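Sulfur oxidation protein SOXB (Thermus thermophilus, PDB 2WDE) binds two manganese ions and is probably a hydrolase of bacterial sulfur oxidation that releases sulfate from a carrier-bound sulfur compound. Local coordinates at residues T108-D113 with E337-A342; W164-G169 with S229-L234; Y372-L377 with A403-T408. All blocks are in the same frame, centred on the assembly; numbering follows the deposited sequence.

How the contacts relate
From the N terminus, the chain first passes through helix 104-120, where contact 1 opens. Contact 2 opens and closes inside that span, before contact 1 shuts: the turn 164-169, just after the manganese ligand His163, meets the loop 229-234 ahead of strand 234-235. Contact 1 then shuts the larger loop by bringing 337-342, which follows strand 323-333, back onto helix 104-120. Contact 3 comes later and in series, joining the loops 372-377 and 403-408 on either side of helix 380-392 and strand 398-401. Contact 1 lies apart, while contacts 2 and 3 meet where the Trp164 and Trp406 rings pack edge-to-face beside the thiosulfate, Trp164 CZ2 lying 3.3 Å from Trp406 NE1.

Contact 1 (T108-D113 with E337-A342); sequences TALIRD and EHLPKA. With TBU (tertiary-butyl alcohol), chain C.
Ala109 and Ala342 form the middle of a contact that is almost wholly apolar. Their backbones come close, the CA atoms of Ala109 and Ala342 being 5.1 Å apart, and their methyl groups point toward the opposite segment. The Ala109 methyl presses on the loop backbone, with Ala109 CB only 3.1 Å from Pro340 O; the same methyl also reaches the Pro340 ring at CG and the Ala342 methyl. Ala342 CB packs beside Thr108, 4.1 Å from Thr108 CB. A second apolar pair lies further along: Leu110 CD1 meets Leu339 CD2 at 4.2 Å. The Leu110 branch reaches there because CG is anti to the backbone N (chi1 -174°), and Tyr21 touches both leucines.

In fold terms, helix 104-120 flanks the mixed sheet of the metallophosphoesterase-like domain, with Leu110 and Ile111 resting on Leu312 of strand 311-320. The loop 337-342 runs past the helix at Ala109 and Leu110 before Ala342 takes the N-cap position of helix 343-353.

Charge enters through Arg112. Its chain is extended from CG to NE, and the guanidinium lies over Thr108 CG2, 3.4 Å from that methyl to the guanidinium plane. NH1 borders the Ala342 methyl, whereas NH2 makes a salt bridge to Asp344 and a hydrogen bond to Leu154 O. A tertiary-butyl alcohol sits over one face of the His338 ring, C2 above its centre.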
loop_
_atom_site.group_PDB
_atom_site.type_symbol
_atom_site.label_atom_id
_atom_site.label_comp_id
_atom_site.label_asym_id
_atom_site.label_seq_id
_atom_site.Cartn_x
_atom_site.Cartn_y
_atom_site.Cartn_z
ATOM N N THR A 108 12.903 -8.250 10.324
ATOM C CA THR A 108 12.889 -9.130 11.491
ATOM C C THR A 108 13.986 -8.744 12.499
ATOM O O THR A 108 13.747 -8.702 13.703
ATOM C CB THR A 108 13.010 -10.607 11.071
ATOM O OG1 THR A 108 11.926 -10.949 10.190
ATOM C CG2 THR A 108 12.965 -11.511 12.294
ATOM N N ALA A 109 15.196 -8.496 12.001
ATOM C CA ALA A 109 16.316 -8.118 12.865
ATOM C C ALA A 109 15.965 -6.860 13.672
ATOM O O ALA A 109 16.225 -6.787 14.880
ATOM C CB ALA A 109 17.571 -7.880 12.033
ATOM N N LEU A 110 15.364 -5.877 13.000
ATOM C CA LEU A 110 14.961 -4.635 13.658
ATOM C C LEU A 110 13.855 -4.855 14.694
ATOM O O LEU A 110 13.933 -4.332 15.807
ATOM C CB LEU A 110 14.525 -3.596 12.618
ATOM C CG LEU A 110 14.200 -2.191 13.127
ATOM C CD1 LEU A 110 15.306 -1.682 14.048
ATOM C CD2 LEU A 110 13.999 -1.253 11.942
ATOM N N ILE A 111 12.816 -5.606 14.335
ATOM C CA ILE A 111 11.735 -5.883 15.282
ATOM C C ILE A 111 12.276 -6.575 16.532
ATOM O O ILE A 111 11.858 -6.281 17.647
ATOM C CB ILE A 111 10.601 -6.741 14.658
ATOM C CG1 ILE A 111 9.760 -5.900 13.696
ATOM C CG2 ILE A 111 9.687 -7.298 15.764
ATOM C CD1 ILE A 111 8.885 -6.721 12.754
ATOM N N ARG A 112 13.180 -7.522 16.341
ATOM C CA ARG A 112 13.737 -8.263 17.471
ATOM C C ARG A 112 14.627 -7.382 18.334
ATOM O O ARG A 112 14.598 -7.475 19.558
ATOM C CB ARG A 112 14.513 -9.489 16.991
ATOM C CG ARG A 112 13.639 -10.579 16.405
ATOM C CD ARG A 112 14.478 -11.749 15.939
ATOM N NE ARG A 112 13.663 -12.868 15.472
ATOM C CZ ARG A 112 14.091 -13.772 14.597
ATOM N NH1 ARG A 112 15.320 -13.684 14.100
ATOM N NH2 ARG A 112 13.296 -14.756 14.216
ATOM N N ASP A 113 15.430 -6.544 17.690
ATOM C CA ASP A 113 16.319 -5.627 18.400
ATOM C C ASP A 113 15.456 -4.753 19.305
ATOM O O ASP A 113 15.730 -4.590 20.498
ATOM C CB ASP A 113 17.076 -4.755 17.386
ATOM C CG ASP A 113 17.973 -3.712 18.047
ATOM O OD1 ASP A 113 19.114 -4.062 18.405
ATOM O OD2 ASP A 113 17.586 -2.521 18.097
ATOM N N GLU A 337 21.498 -2.442 4.682
ATOM C CA GLU A 337 22.944 -2.282 4.815
ATOM C C GLU A 337 23.367 -1.871 6.223
ATOM O O GLU A 337 24.540 -1.950 6.566
ATOM C CB GLU A 337 23.486 -1.264 3.807
ATOM C CG GLU A 337 23.516 -1.757 2.377
ATOM C CD GLU A 337 24.087 -0.731 1.416
ATOM O OE1 GLU A 337 24.724 0.239 1.879
ATOM O OE2 GLU A 337 23.897 -0.899 0.195
ATOM N N HIS A 338 22.415 -1.411 7.025
ATOM C CA HIS A 338 22.724 -0.895 8.350
ATOM C C HIS A 338 22.131 -1.665 9.514
ATOM O O HIS A 338 22.147 -1.212 10.656
ATOM C CB HIS A 338 22.395 0.590 8.388
ATOM C CG HIS A 338 23.068 1.351 7.291
ATOM N ND1 HIS A 338 24.388 1.740 7.371
ATOM C CD2 HIS A 338 22.666 1.643 6.032
ATOM C CE1 HIS A 338 24.749 2.299 6.229
ATOM N NE2 HIS A 338 23.723 2.254 5.400
ATOM N N LEU A 339 21.689 -2.880 9.225
ATOM C CA LEU A 339 21.120 -3.741 10.247
ATOM C C LEU A 339 21.809 -5.102 10.261
ATOM O O LEU A 339 22.331 -5.561 9.243
ATOM C CB LEU A 339 19.629 -3.935 9.986
ATOM C CG LEU A 339 18.774 -2.688 10.179
ATOM C CD1 LEU A 339 17.391 -2.909 9.581
ATOM C CD2 LEU A 339 18.690 -2.356 11.668
ATOM N N PRO A 340 21.789 -5.779 11.418
ATOM C CA PRO A 340 22.386 -7.114 11.478
ATOM C C PRO A 340 21.457 -8.102 10.769
ATOM O O PRO A 340 20.284 -7.794 10.516
ATOM C CB PRO A 340 22.435 -7.403 12.980
ATOM C CG PRO A 340 21.323 -6.605 13.545
ATOM C CD PRO A 340 21.264 -5.347 12.723
ATOM N N LYS A 341 21.989 -9.269 10.422
ATOM C CA LYS A 341 21.202 -10.280 9.725
ATOM C C LYS A 341 20.349 -11.100 10.680
ATOM O O LYS A 341 20.745 -11.363 11.816
ATOM C CB LYS A 341 22.112 -11.232 8.935
ATOM C CG LYS A 341 23.058 -10.555 7.953
ATOM C CD LYS A 341 22.324 -10.096 6.704
ATOM C CE LYS A 341 23.212 -10.191 5.474
ATOM N NZ LYS A 341 23.815 -11.546 5.310
ATOM N N ALA A 342 19.180 -11.511 10.199
ATOM C CA ALA A 342 18.300 -12.405 10.935
ATOM C C ALA A 342 18.540 -13.762 10.268
ATOM O O ALA A 342 17.885 -14.107 9.285
ATOM C CB ALA A 342 16.847 -11.980 10.770
HETATM O O TBU C . 23.298 7.081 8.905
HETATM C C TBU C . 23.476 5.673 8.737
HETATM C C1 TBU C . 23.997 5.130 10.061
HETATM C C2 TBU C . 22.155 4.968 8.377
HETATM C C3 TBU C . 24.496 5.434 7.632
#

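Contact 2 (W164-G169 with S229-L234); sequences WEWTLG and SFTEGL. With THJ (thiosulfate), chain H.
Phe230 takes mainly backbone on its ring: the carbonyl oxygen of Thr167 stands over one face, 3.4 Å above the plane and offset toward the rim, with Thr167 O 3.5 Å from Phe230 CZ. Thr167 CA makes a CH-pi contact with the same ring, 27° off the normal, and Thr167 CB adds a lesser touch at Phe230 CE2. The backbone belongs to a 3-10 turn, 164-168, directly after the manganese ligand His163 in this metallophosphoesterase-like fold. Thr167 O is also hydrogen-bonded by Thr428 OG1.

Phe230 CB is 3.3 Å from Trp166 O, and Phe230 CD1 lies 3.9 Å from Gly169 CA. Gly169 starts helix 170-179 as its N-cap residue, with a positive phi of 89° that a side chain would resist.

Leu234 crosses the Trp166 indole at about a right angle, CD1 coming within 3.6 Å of Trp166 CZ3, while Thr231 CG2 abuts Trp166 CB. The indole N-H itself is taken by Ser162 OG. A type II turn from Thr231 to Leu234 leads into strand 234-235.

Within the 3-10 turn, Trp164 O is gripped twice, by Thr167 N and by Thr167 OG1, which a chi1 of 65° sets between its backbone N and carbonyl carbon to bond back in the carbonyl plane. At the turn's start, Trp164 NE1 donates to thiosulfate O1 over 2.9 Å, a bent bond although O1 lies at the ring edge, in plane.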
loop_
_atom_site.group_PDB
_atom_site.type_symbol
_atom_site.label_atom_id
_atom_site.label_comp_id
_atom_site.label_asym_id
_atom_site.label_seq_id
_atom_site.Cartn_x
_atom_site.Cartn_y
_atom_site.Cartn_z
ATOM N N TRP A 164 -5.796 -7.231 0.992
ATOM C CA TRP A 164 -5.390 -8.031 -0.167
ATOM C C TRP A 164 -5.254 -9.534 0.121
ATOM O O TRP A 164 -5.208 -10.359 -0.798
ATOM C CB TRP A 164 -4.112 -7.463 -0.800
ATOM C CG TRP A 164 -4.359 -6.324 -1.778
ATOM C CD1 TRP A 164 -4.517 -4.998 -1.478
ATOM C CD2 TRP A 164 -4.490 -6.428 -3.202
ATOM N NE1 TRP A 164 -4.698 -4.266 -2.633
ATOM C CE2 TRP A 164 -4.701 -5.126 -3.701
ATOM C CE3 TRP A 164 -4.439 -7.500 -4.106
ATOM C CZ2 TRP A 164 -4.925 -4.870 -5.054
ATOM C CZ3 TRP A 164 -4.632 -7.239 -5.458
ATOM C CH2 TRP A 164 -4.859 -5.931 -5.917
ATOM N N GLU A 165 -5.190 -9.880 1.400
ATOM C CA GLU A 165 -5.138 -11.281 1.823
ATOM C C GLU A 165 -6.279 -12.053 1.144
ATOM O O GLU A 165 -6.123 -13.215 0.756
ATOM C CB GLU A 165 -5.350 -11.370 3.346
ATOM C CG GLU A 165 -4.096 -11.184 4.196
ATOM C CD GLU A 165 -3.506 -9.793 4.073
ATOM O OE1 GLU A 165 -4.273 -8.832 3.887
ATOM O OE2 GLU A 165 -2.276 -9.654 4.200
ATOM N N TRP A 166 -7.431 -11.409 1.027
ATOM C CA TRP A 166 -8.601 -12.066 0.466
ATOM C C TRP A 166 -8.511 -12.429 -1.010
ATOM O O TRP A 166 -9.323 -13.218 -1.496
ATOM C CB TRP A 166 -9.892 -11.329 0.834
ATOM C CG TRP A 166 -10.074 -11.278 2.327
ATOM C CD1 TRP A 166 -9.652 -10.290 3.178
ATOM C CD2 TRP A 166 -10.569 -12.337 3.154
ATOM N NE1 TRP A 166 -9.890 -10.660 4.490
ATOM C CE2 TRP A 166 -10.480 -11.899 4.496
ATOM C CE3 TRP A 166 -11.100 -13.604 2.889
ATOM C CZ2 TRP A 166 -10.909 -12.685 5.568
ATOM C CZ3 TRP A 166 -11.506 -14.392 3.958
ATOM C CH2 TRP A 166 -11.419 -13.925 5.279
ATOM N N THR A 167 -7.500 -11.906 -1.709
ATOM C CA THR A 167 -7.334 -12.245 -3.121
ATOM C C THR A 167 -6.804 -13.659 -3.283
ATOM O O THR A 167 -6.680 -14.176 -4.395
ATOM C CB THR A 167 -6.549 -11.193 -3.930
ATOM O OG1 THR A 167 -5.204 -11.110 -3.456
ATOM C CG2 THR A 167 -7.242 -9.838 -3.830
ATOM N N LEU A 168 -6.537 -14.302 -2.155
ATOM C CA LEU A 168 -6.103 -15.690 -2.166
ATOM C C LEU A 168 -7.356 -16.569 -2.171
ATOM O O LEU A 168 -7.276 -17.777 -2.367
ATOM C CB LEU A 168 -5.274 -15.990 -0.919
ATOM C CG LEU A 168 -3.884 -15.350 -0.932
ATOM C CD1 LEU A 168 -3.174 -15.577 0.396
ATOM C CD2 LEU A 168 -3.058 -15.877 -2.093
ATOM N N GLY A 169 -8.511 -15.942 -1.960
ATOM C CA GLY A 169 -9.789 -16.631 -1.887
ATOM C C GLY A 169 -10.101 -17.066 -0.463
ATOM O O GLY A 169 -9.200 -17.411 0.294
ATOM N N SER A 229 -15.999 -13.416 -6.217
ATOM C CA SER A 229 -15.882 -14.816 -5.830
ATOM C C SER A 229 -14.899 -15.068 -4.690
ATOM O O SER A 229 -14.991 -16.080 -3.991
ATOM C CB SER A 229 -15.512 -15.671 -7.044
ATOM O OG SER A 229 -14.142 -15.523 -7.387
ATOM N N PHE A 230 -13.929 -14.174 -4.526
ATOM C CA PHE A 230 -12.925 -14.337 -3.476
ATOM C C PHE A 230 -13.535 -14.227 -2.075
ATOM O O PHE A 230 -13.031 -14.813 -1.125
ATOM C CB PHE A 230 -11.839 -13.270 -3.617
ATOM C CG PHE A 230 -10.893 -13.495 -4.764
ATOM C CD1 PHE A 230 -10.645 -14.770 -5.248
ATOM C CD2 PHE A 230 -10.227 -12.422 -5.341
ATOM C CE1 PHE A 230 -9.743 -14.975 -6.279
ATOM C CE2 PHE A 230 -9.332 -12.614 -6.384
ATOM C CZ PHE A 230 -9.093 -13.886 -6.857
ATOM N N THR A 231 -14.591 -13.434 -1.944
ATOM C CA THR A 231 -15.208 -13.182 -0.645
ATOM C C THR A 231 -16.678 -13.595 -0.593
ATOM O O THR A 231 -17.461 -13.037 0.181
ATOM C CB THR A 231 -15.050 -11.706 -0.254
ATOM O OG1 THR A 231 -15.622 -10.882 -1.274
ATOM C CG2 THR A 231 -13.578 -11.348 -0.097
ATOM N N GLU A 232 -17.057 -14.567 -1.415
ATOM C CA GLU A 232 -18.446 -15.013 -1.429
ATOM C C GLU A 232 -18.850 -15.430 -0.020
ATOM O O GLU A 232 -18.140 -16.188 0.620
ATOM C CB GLU A 232 -18.622 -16.185 -2.396
ATOM C CG GLU A 232 -18.922 -15.776 -3.830
ATOM C CD GLU A 232 -20.110 -14.840 -3.937
ATOM O OE1 GLU A 232 -21.096 -15.040 -3.195
ATOM O OE2 GLU A 232 -20.061 -13.908 -4.769
ATOM N N GLY A 233 -19.978 -14.920 0.469
ATOM C CA GLY A 233 -20.467 -15.265 1.797
ATOM C C GLY A 233 -20.086 -14.281 2.886
ATOM O O GLY A 233 -20.613 -14.345 4.004
ATOM N N LEU A 234 -19.192 -13.351 2.551
ATOM C CA LEU A 234 -18.714 -12.347 3.504
ATOM C C LEU A 234 -19.160 -10.913 3.233
ATOM O O LEU A 234 -19.358 -10.509 2.091
ATOM C CB LEU A 234 -17.187 -12.379 3.569
ATOM C CG LEU A 234 -16.580 -13.746 3.884
ATOM C CD1 LEU A 234 -15.070 -13.766 3.716
ATOM C CD2 LEU A 234 -16.990 -14.206 5.277
HETATM S S1 THJ H . -3.659 -1.040 -1.827
HETATM O O1 THJ H . -4.723 -1.788 -1.189
HETATM O O2 THJ H . -2.341 -1.643 -1.653
HETATM O O3 THJ H . -3.682 0.375 -1.467
HETATM S S2 THJ H . -4.036 -1.114 -3.826
#

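Contact 3 (Y372-L377 with A403-T408); sequences YKRDTL and AVRWGT. With THJ (thiosulfate), chain H.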
loop_
_atom_site.group_PDB
_atom_site.type_symbol
_atom_site.label_atom_id
_atom_site.label_comp_id
_atom_site.label_asym_id
_atom_site.label_seq_id
_atom_site.Cartn_x
_atom_site.Cartn_y
_atom_site.Cartn_z
ATOM N N TYR A 372 9.389 4.248 -11.301
ATOM C CA TYR A 372 8.627 4.380 -10.057
ATOM C C TYR A 372 7.157 4.151 -10.360
ATOM O O TYR A 372 6.717 4.302 -11.497
ATOM C CB TYR A 372 8.850 5.750 -9.410
ATOM C CG TYR A 372 8.409 6.915 -10.266
ATOM C CD1 TYR A 372 7.138 7.456 -10.115
ATOM C CD2 TYR A 372 9.274 7.497 -11.192
ATOM C CE1 TYR A 372 6.727 8.541 -10.856
ATOM C CE2 TYR A 372 8.878 8.602 -11.940
ATOM C CZ TYR A 372 7.606 9.121 -11.763
ATOM O OH TYR A 372 7.188 10.194 -12.509
ATOM N N LYS A 373 6.412 3.741 -9.347
ATOM C CA LYS A 373 5.013 3.371 -9.534
ATOM C C LYS A 373 4.002 4.332 -8.918
ATOM O O LYS A 373 2.946 4.577 -9.490
ATOM C CB LYS A 373 4.793 1.973 -8.934
ATOM C CG LYS A 373 3.327 1.587 -8.756
ATOM C CD LYS A 373 2.747 1.082 -10.063
ATOM C CE LYS A 373 1.217 0.930 -10.002
ATOM N NZ LYS A 373 0.735 0.147 -11.193
ATOM N N ARG A 374 4.297 4.807 -7.711
ATOM C CA ARG A 374 3.358 5.642 -6.964
ATOM C C ARG A 374 3.235 7.091 -7.422
ATOM O O ARG A 374 4.231 7.771 -7.638
ATOM C CB ARG A 374 3.690 5.581 -5.469
ATOM C CG ARG A 374 3.286 4.246 -4.832
ATOM C CD ARG A 374 2.519 4.467 -3.535
ATOM N NE ARG A 374 1.238 5.144 -3.737
ATOM C CZ ARG A 374 0.648 5.895 -2.811
ATOM N NH1 ARG A 374 1.226 6.060 -1.629
ATOM N NH2 ARG A 374 -0.531 6.461 -3.054
ATOM N N ASP A 375 1.992 7.556 -7.533
ATOM C CA ASP A 375 1.681 8.933 -7.935
ATOM C C ASP A 375 0.184 8.993 -8.117
ATOM O O ASP A 375 -0.432 7.991 -8.447
ATOM C CB ASP A 375 2.346 9.317 -9.283
ATOM C CG ASP A 375 2.185 10.798 -9.605
ATOM O OD1 ASP A 375 2.781 11.617 -8.871
ATOM O OD2 ASP A 375 1.355 11.158 -10.485
ATOM N N THR A 376 -0.401 10.169 -7.971
ATOM C CA THR A 376 -1.848 10.284 -8.181
ATOM C C THR A 376 -2.206 9.933 -9.622
ATOM O O THR A 376 -3.218 9.280 -9.868
ATOM C CB THR A 376 -2.354 11.726 -7.914
ATOM O OG1 THR A 376 -2.078 12.105 -6.565
ATOM C CG2 THR A 376 -3.883 11.844 -8.188
ATOM N N LEU A 377 -1.416 10.438 -10.571
ATOM C CA LEU A 377 -1.772 10.370 -11.990
ATOM C C LEU A 377 -0.908 9.615 -12.984
ATOM O O LEU A 377 -1.404 9.165 -14.031
ATOM C CB LEU A 377 -1.872 11.802 -12.525
ATOM C CG LEU A 377 -2.883 12.685 -11.789
ATOM C CD1 LEU A 377 -2.778 14.153 -12.191
ATOM C CD2 LEU A 377 -4.276 12.151 -12.092
ATOM N N ALA A 403 -3.898 1.748 -10.705
ATOM C CA ALA A 403 -3.179 2.637 -9.805
ATOM C C ALA A 403 -3.092 2.098 -8.384
ATOM O O ALA A 403 -3.411 2.801 -7.419
ATOM C CB ALA A 403 -3.790 4.027 -9.830
ATOM N N VAL A 404 -2.654 0.850 -8.253
ATOM C CA VAL A 404 -2.432 0.263 -6.931
ATOM C C VAL A 404 -1.263 1.000 -6.259
ATOM O O VAL A 404 -0.445 1.628 -6.939
ATOM C CB VAL A 404 -2.191 -1.272 -7.001
ATOM C CG1 VAL A 404 -3.430 -1.979 -7.582
ATOM C CG2 VAL A 404 -0.925 -1.600 -7.818
ATOM N N ARG A 405 -1.221 0.935 -4.930
ATOM C CA ARG A 405 -0.196 1.577 -4.105
ATOM C C ARG A 405 1.030 0.691 -3.890
ATOM O O ARG A 405 2.060 1.152 -3.412
ATOM C CB ARG A 405 -0.791 1.877 -2.731
ATOM C CG ARG A 405 -1.860 2.957 -2.740
ATOM C CD ARG A 405 -2.168 3.453 -1.326
ATOM N NE ARG A 405 -3.176 4.511 -1.373
ATOM C CZ ARG A 405 -4.488 4.286 -1.454
ATOM N NH1 ARG A 405 -4.956 3.046 -1.438
ATOM N NH2 ARG A 405 -5.335 5.299 -1.536
ATOM N N TRP A 406 0.883 -0.600 -4.165
ATOM C CA TRP A 406 1.990 -1.515 -4.017
ATOM C C TRP A 406 2.882 -1.552 -5.265
ATOM O O TRP A 406 2.458 -1.203 -6.366
ATOM C CB TRP A 406 1.513 -2.924 -3.632
ATOM C CG TRP A 406 0.364 -3.483 -4.432
ATOM C CD1 TRP A 406 -0.965 -3.376 -4.139
ATOM C CD2 TRP A 406 0.461 -4.428 -5.511
ATOM N NE1 TRP A 406 -1.705 -4.125 -5.019
ATOM C CE2 TRP A 406 -0.855 -4.783 -5.870
ATOM C CE3 TRP A 406 1.525 -4.920 -6.272
ATOM C CZ2 TRP A 406 -1.132 -5.638 -6.936
ATOM C CZ3 TRP A 406 1.251 -5.792 -7.322
ATOM C CH2 TRP A 406 -0.069 -6.133 -7.645
ATOM N N GLY A 407 4.118 -1.994 -5.085
ATOM C CA GLY A 407 5.069 -2.041 -6.181
ATOM C C GLY A 407 6.479 -1.889 -5.644
ATOM O O GLY A 407 6.756 -2.196 -4.479
ATOM N N THR A 408 7.379 -1.416 -6.502
ATOM C CA THR A 408 8.784 -1.269 -6.131
ATOM C C THR A 408 9.384 -0.184 -7.018
ATOM O O THR A 408 8.686 0.376 -7.861
ATOM C CB THR A 408 9.509 -2.629 -6.263
ATOM O OG1 THR A 408 10.810 -2.561 -5.672
ATOM C CG2 THR A 408 9.630 -3.022 -7.714
HETATM S S1 THJ H . -3.659 -1.040 -1.827
HETATM O O1 THJ H . -4.723 -1.788 -1.189
HETATM O O2 THJ H . -2.341 -1.643 -1.653
HETATM O O3 THJ H . -3.682 0.375 -1.467
HETATM S S2 THJ H . -4.036 -1.114 -3.826
HETATM O O HOH W 1 7.843 2.838 -7.024
HETATM O O HOH W 2 0.212 3.553 -8.437
HETATM O O HOH W 3 -2.326 7.170 -0.947
HETATM O O HOH W 4 0.002 4.926 -6.494
#
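Arg374 and Arg405 lie against each other, largely through carbon. The Arg374 chain, bent at chi2 and again at chi3 (64°), folds down on the Arg405 backbone, with Arg374 CD 3.3 Å from Arg405 O. Arg405 CG then sits over one face of the Arg374 guanidinium, 3.6 Å above the plane and toward its rim. Separately, Lys373 packs on Val404: its CE is 3.6 Å from Val404 O and also touches Val404 CG2, a methyl that in turn lies over the centre of the Trp406 ring. A side chain on Gly407 would run into Lys373 CG.

Polar links are made by water. One water accepts from Arg374 NH2 at 2.9 Å and from Arg405 NE at 2.8 Å, bridging the two guanidinium groups, whose planes stand 69° apart. Another joins Lys373 N to Thr408 O. Arg374 NH2 has its charged partner in Asp465, and Lys373 NZ has Asp382. With an alanine here instead of Arg374, Asp465 would probably lose its salt-bridge partner, the bridging water one of its two donors, and a gap would open over Arg405 CG.

The third set of contacts is with thiosulfate. Arg405 NH1 donates to O3 over 3.0 Å at 158°, the oxygen lying in the guanidinium plane. Trp406 CD1 approaches O2 edge-on at 3.3 Å, and Val404 CB borders S2. The manganese ligands His286 and His288 touch Arg405, consistent with this loop lining the active site beside the metals.

Both loops belong to the 5'-nucleotidase C-terminal part of the chain: Asp382 lies on helix 380-392, Lys373 rests on Tyr424 of helix 418-425, and Leu377 packs on strands 472-476 and 548-550.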